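Local coordinates for protein putative rRNA methyltransferase (PDB 4RWZ) that probably methylates 16S ribosomal RNA at the N1 position of adenine 1408, a modification linked to aminoglycoside resistance, at residues A[17-31]-A[93-105]. Residues are numbered along the deposited sequence; the frame is centred on the assembly and turned at random.
Sequences LEAKLAGHARVLIDV and ELAGLAHTLTLNF
His99 meets strand 26-31 through both its ring and its backbone. With CG turned away from its own carbonyl carbon (chi1 -68°), ND1 accepts the backbone N-H of Val27 at 3.0 Å, the donor tilted 30° from the ring plane. Arg26 lies over one face of the same ring: its CG stands 4.2 Å from the ring centroid, almost on the normal, a CH-pi contact. Val27 O takes the backbone N-H groups of both His99 and Thr100 at the corner the chain turns at His99, ahead of the parallel bridges from Leu28-Thr100 to Asp30-Thr102. From there Ile29 N donates to Thr100 O, Thr102 N to Ile29 O, and Val31 N to Thr102 O.

On one face of the sheet, Thr102 OG1 sits between its own backbone N and carbonyl carbon (chi1 56°) and donates to Asp30 OD1 at 2.7 Å, approaching from above the carboxylate plane. Thr33 and a water bind OD2, while a second water joins OD1 to Asn104 N; these partners would restrain carboxylate rotation. Across the other face, Leu101 CD1 packs 3.5 Å from Val31 CG2, and Ile29 CD1 lies 3.8 Å from Ala98 CB. Farther out, Leu97 CD1 meets Leu17 CD2 tip to tip at 3.6 Å, fastening helix 14-21 to the loop before the strand.

Strands 26-31 and 98-104 are the first and fourth of a seven-stranded sheet ordered 3-2-1-4-5-7-6, with 207-213 antiparallel to its neighbours; that order is the mark of the Rossmann-like class I methyltransferase fold.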
loop_
_atom_site.group_PDB
_atom_site.type_symbol
_atom_site.label_atom_id
_atom_site.label_comp_id
_atom_site.label_asym_id
_atom_site.label_seq_id
_atom_site.Cartn_x
_atom_site.Cartn_y
_atom_site.Cartn_z
ATOM N N LEU A 17 -15.890 8.205 -4.115
ATOM C CA LEU A 17 -14.744 7.486 -4.637
ATOM C C LEU A 17 -15.156 6.767 -5.912
ATOM O O LEU A 17 -14.475 6.873 -6.946
ATOM C CB LEU A 17 -14.194 6.491 -3.594
ATOM C CG LEU A 17 -12.996 5.640 -4.048
ATOM C CD1 LEU A 17 -11.837 6.552 -4.536
ATOM C CD2 LEU A 17 -12.524 4.691 -2.956
ATOM N N GLU A 18 -16.297 6.083 -5.869
ATOM C CA GLU A 18 -16.760 5.358 -7.057
ATOM C C GLU A 18 -16.984 6.269 -8.260
ATOM O O GLU A 18 -16.804 5.859 -9.407
ATOM C CB GLU A 18 -18.012 4.535 -6.749
ATOM C CG GLU A 18 -17.696 3.257 -6.003
ATOM C CD GLU A 18 -18.937 2.525 -5.512
ATOM O OE1 GLU A 18 -20.058 3.058 -5.704
ATOM O OE2 GLU A 18 -18.787 1.418 -4.935
ATOM N N ALA A 19 -17.363 7.507 -7.995
ATOM C CA ALA A 19 -17.544 8.487 -9.051
ATOM C C ALA A 19 -16.216 8.768 -9.745
ATOM O O ALA A 19 -16.177 8.962 -10.959
ATOM C CB ALA A 19 -18.130 9.762 -8.484
ATOM N N LYS A 20 -15.134 8.809 -8.965
ATOM C CA LYS A 20 -13.794 9.059 -9.507
ATOM C C LYS A 20 -13.200 7.842 -10.201
ATOM O O LYS A 20 -12.507 7.984 -11.196
ATOM C CB LYS A 20 -12.835 9.533 -8.412
ATOM C CG LYS A 20 -13.230 10.845 -7.764
ATOM C CD LYS A 20 -13.159 11.994 -8.749
ATOM C CE LYS A 20 -13.552 13.292 -8.071
ATOM N NZ LYS A 20 -12.745 14.418 -8.577
ATOM N N LEU A 21 -13.466 6.659 -9.658
ATOM C CA LEU A 21 -12.940 5.414 -10.190
ATOM C C LEU A 21 -13.480 5.122 -11.565
ATOM O O LEU A 21 -12.770 4.572 -12.414
ATOM C CB LEU A 21 -13.314 4.246 -9.268
ATOM C CG LEU A 21 -12.495 4.182 -7.978
ATOM C CD1 LEU A 21 -12.973 3.085 -7.031
ATOM C CD2 LEU A 21 -11.030 3.981 -8.305
ATOM N N ALA A 22 -14.744 5.475 -11.773
ATOM C CA ALA A 22 -15.431 5.175 -13.019
ATOM C C ALA A 22 -14.586 5.632 -14.191
ATOM O O ALA A 22 -14.096 6.765 -14.203
ATOM C CB ALA A 22 -16.793 5.848 -13.045
ATOM N N GLY A 23 -14.367 4.738 -15.151
ATOM C CA GLY A 23 -13.595 5.096 -16.328
ATOM C C GLY A 23 -12.201 4.508 -16.322
ATOM O O GLY A 23 -11.597 4.321 -17.375
ATOM N N HIS A 24 -11.681 4.228 -15.126
ATOM C CA HIS A 24 -10.353 3.646 -14.998
ATOM C C HIS A 24 -10.398 2.123 -14.966
ATOM O O HIS A 24 -11.201 1.526 -14.253
ATOM C CB HIS A 24 -9.675 4.172 -13.733
ATOM C CG HIS A 24 -9.545 5.654 -13.705
ATOM N ND1 HIS A 24 -10.506 6.480 -13.162
ATOM C CD2 HIS A 24 -8.558 6.467 -14.151
ATOM C CE1 HIS A 24 -10.129 7.739 -13.300
ATOM N NE2 HIS A 24 -8.940 7.760 -13.881
ATOM N N ALA A 25 -9.499 1.504 -15.717
ATOM C CA ALA A 25 -9.468 0.060 -15.843
ATOM C C ALA A 25 -8.829 -0.640 -14.636
ATOM O O ALA A 25 -9.144 -1.791 -14.346
ATOM C CB ALA A 25 -8.736 -0.324 -17.111
ATOM N N ARG A 26 -7.903 0.040 -13.960
ATOM C CA ARG A 26 -7.156 -0.571 -12.855
ATOM C C ARG A 26 -7.043 0.380 -11.689
ATOM O O ARG A 26 -7.199 1.599 -11.854
ATOM C CB ARG A 26 -5.751 -0.977 -13.321
ATOM C CG ARG A 26 -5.753 -2.172 -14.321
ATOM C CD ARG A 26 -4.378 -2.438 -14.906
ATOM N NE ARG A 26 -3.406 -2.950 -13.942
ATOM C CZ ARG A 26 -3.333 -4.219 -13.539
ATOM N NH1 ARG A 26 -4.190 -5.119 -14.015
ATOM N NH2 ARG A 26 -2.404 -4.593 -12.663
ATOM N N VAL A 27 -6.758 -0.188 -10.520
ATOM C CA VAL A 27 -6.524 0.580 -9.309
ATOM C C VAL A 27 -5.243 0.126 -8.649
ATOM O O VAL A 27 -4.977 -1.080 -8.513
ATOM C CB VAL A 27 -7.677 0.378 -8.290
ATOM C CG1 VAL A 27 -7.400 1.159 -6.979
ATOM C CG2 VAL A 27 -9.016 0.778 -8.916
ATOM N N LEU A 28 -4.422 1.099 -8.264
ATOM C CA LEU A 28 -3.203 0.848 -7.518
ATOM C C LEU A 28 -3.356 1.534 -6.174
ATOM O O LEU A 28 -3.862 2.661 -6.115
ATOM C CB LEU A 28 -2.014 1.465 -8.285
ATOM C CG LEU A 28 -0.726 1.742 -7.550
ATOM C CD1 LEU A 28 -0.002 0.450 -7.147
ATOM C CD2 LEU A 28 0.213 2.597 -8.476
ATOM N N ILE A 29 -3.010 0.830 -5.090
ATOM C CA ILE A 29 -2.980 1.480 -3.773
ATOM C C ILE A 29 -1.600 1.319 -3.216
ATOM O O ILE A 29 -1.057 0.207 -3.158
ATOM C CB ILE A 29 -4.031 0.888 -2.822
ATOM C CG1 ILE A 29 -5.431 1.062 -3.480
ATOM C CG2 ILE A 29 -3.896 1.551 -1.395
ATOM C CD1 ILE A 29 -6.600 0.433 -2.606
ATOM N N ASP A 30 -1.007 2.427 -2.779
ATOM C CA ASP A 30 0.349 2.395 -2.234
ATOM C C ASP A 30 0.251 2.708 -0.748
ATOM O O ASP A 30 -0.090 3.814 -0.405
ATOM C CB ASP A 30 1.197 3.482 -2.942
ATOM C CG ASP A 30 2.670 3.513 -2.460
ATOM O OD1 ASP A 30 3.261 2.409 -2.275
ATOM O OD2 ASP A 30 3.301 4.641 -2.314
ATOM N N VAL A 31 0.553 1.744 0.128
ATOM C CA VAL A 31 0.349 1.953 1.579
ATOM C C VAL A 31 1.643 2.430 2.193
ATOM O O VAL A 31 2.715 1.864 1.898
ATOM C CB VAL A 31 -0.107 0.606 2.206
ATOM C CG1 VAL A 31 -0.127 0.682 3.717
ATOM C CG2 VAL A 31 -1.457 0.317 1.685
ATOM N N GLU A 93 -13.910 2.192 2.613
ATOM C CA GLU A 93 -14.174 2.589 1.233
ATOM C C GLU A 93 -13.153 1.989 0.243
ATOM O O GLU A 93 -13.415 1.918 -0.957
ATOM C CB GLU A 93 -14.131 4.116 1.100
ATOM C CG GLU A 93 -15.267 4.838 1.834
ATOM C CD GLU A 93 -14.953 5.125 3.274
ATOM O OE1 GLU A 93 -14.007 4.530 3.833
ATOM O OE2 GLU A 93 -15.662 5.959 3.878
ATOM N N LEU A 94 -11.982 1.602 0.739
ATOM C CA LEU A 94 -10.953 1.048 -0.174
ATOM C C LEU A 94 -11.049 -0.461 -0.260
ATOM O O LEU A 94 -10.341 -1.097 -1.045
ATOM C CB LEU A 94 -9.547 1.427 0.282
ATOM C CG LEU A 94 -9.245 2.911 0.356
ATOM C CD1 LEU A 94 -7.817 3.080 0.866
ATOM C CD2 LEU A 94 -9.412 3.535 -1.030
ATOM N N ALA A 95 -11.947 -1.059 0.499
ATOM C CA ALA A 95 -12.015 -2.528 0.499
ATOM C C ALA A 95 -12.240 -3.151 -0.845
ATOM O O ALA A 95 -13.109 -2.710 -1.590
ATOM C CB ALA A 95 -13.102 -3.024 1.505
ATOM N N GLY A 96 -11.439 -4.185 -1.159
ATOM C CA GLY A 96 -11.606 -4.950 -2.372
ATOM C C GLY A 96 -11.311 -4.202 -3.658
ATOM O O GLY A 96 -11.645 -4.706 -4.712
ATOM N N LEU A 97 -10.662 -3.039 -3.608
ATOM C CA LEU A 97 -10.461 -2.281 -4.844
ATOM C C LEU A 97 -9.180 -2.549 -5.627
ATOM O O LEU A 97 -9.184 -2.388 -6.859
ATOM C CB LEU A 97 -10.488 -0.764 -4.582
ATOM C CG LEU A 97 -11.782 -0.105 -4.129
ATOM C CD1 LEU A 97 -11.495 1.414 -4.064
ATOM C CD2 LEU A 97 -12.939 -0.419 -5.060
ATOM N N ALA A 98 -8.071 -2.889 -4.954
ATOM C CA ALA A 98 -6.756 -2.775 -5.640
ATOM C C ALA A 98 -6.482 -3.938 -6.566
ATOM O O ALA A 98 -6.615 -5.084 -6.161
ATOM C CB ALA A 98 -5.572 -2.634 -4.616
ATOM N N HIS A 99 -6.095 -3.641 -7.809
ATOM C CA HIS A 99 -5.464 -4.657 -8.668
ATOM C C HIS A 99 -4.025 -4.848 -8.234
ATOM O O HIS A 99 -3.487 -5.944 -8.353
ATOM C CB HIS A 99 -5.443 -4.207 -10.136
ATOM C CG HIS A 99 -6.791 -4.148 -10.752
ATOM N ND1 HIS A 99 -7.643 -3.078 -10.587
ATOM C CD2 HIS A 99 -7.447 -5.042 -11.537
ATOM C CE1 HIS A 99 -8.763 -3.310 -11.250
ATOM N NE2 HIS A 99 -8.672 -4.497 -11.821
ATOM N N THR A 100 -3.416 -3.773 -7.709
ATOM C CA THR A 100 -2.030 -3.802 -7.213
ATOM C C THR A 100 -1.927 -3.025 -5.915
ATOM O O THR A 100 -2.372 -1.861 -5.866
ATOM C CB THR A 100 -1.069 -3.141 -8.239
ATOM O OG1 THR A 100 -1.307 -3.716 -9.540
ATOM C CG2 THR A 100 0.392 -3.348 -7.813
ATOM N N LEU A 101 -1.334 -3.633 -4.878
ATOM C CA LEU A 101 -1.118 -2.936 -3.604
ATOM C C LEU A 101 0.379 -2.936 -3.380
ATOM O O LEU A 101 0.981 -4.001 -3.292
ATOM C CB LEU A 101 -1.769 -3.724 -2.474
ATOM C CG LEU A 101 -1.528 -3.252 -1.032
ATOM C CD1 LEU A 101 -2.158 -1.963 -0.890
ATOM C CD2 LEU A 101 -2.213 -4.338 -0.117
ATOM N N THR A 102 0.986 -1.759 -3.272
ATOM C CA THR A 102 2.434 -1.675 -3.118
ATOM C C THR A 102 2.847 -1.232 -1.702
ATOM O O THR A 102 2.161 -0.419 -1.048
ATOM C CB THR A 102 3.072 -0.719 -4.161
ATOM O OG1 THR A 102 2.448 0.581 -4.049
ATOM C CG2 THR A 102 2.889 -1.297 -5.604
ATOM N N LEU A 103 3.929 -1.842 -1.194
ATOM C CA LEU A 103 4.562 -1.369 0.071
ATOM C C LEU A 103 6.016 -1.173 -0.278
ATOM O O LEU A 103 6.764 -2.146 -0.412
ATOM C CB LEU A 103 4.450 -2.407 1.180
ATOM C CG LEU A 103 2.993 -2.504 1.676
ATOM C CD1 LEU A 103 2.431 -3.638 0.996
ATOM C CD2 LEU A 103 2.797 -2.624 3.159
ATOM N N ASN A 104 6.410 0.079 -0.447
ATOM C CA ASN A 104 7.778 0.424 -0.874
ATOM C C ASN A 104 8.581 0.867 0.321
ATOM O O ASN A 104 8.333 1.943 0.845
ATOM C CB ASN A 104 7.731 1.593 -1.852
ATOM C CG ASN A 104 7.130 1.197 -3.170
ATOM O OD1 ASN A 104 7.505 0.175 -3.708
ATOM N ND2 ASN A 104 6.177 1.978 -3.681
ATOM N N PHE A 105 9.534 0.045 0.734
ATOM C CA PHE A 105 10.386 0.372 1.889
ATOM C C PHE A 105 9.620 0.699 3.163
ATOM O O PHE A 105 9.811 1.768 3.758
ATOM C CB PHE A 105 11.340 1.519 1.539
ATOM C CG PHE A 105 12.203 1.195 0.342
ATOM C CD1 PHE A 105 13.171 0.215 0.442
ATOM C CD2 PHE A 105 12.035 1.841 -0.862
ATOM C CE1 PHE A 105 13.970 -0.129 -0.663
ATOM C CE2 PHE A 105 12.842 1.492 -1.960
ATOM C CZ PHE A 105 13.801 0.507 -1.829
HETATM O O HOH W 1 4.664 2.266 -0.049
HETATM O O HOH W 2 5.895 4.732 -2.068
#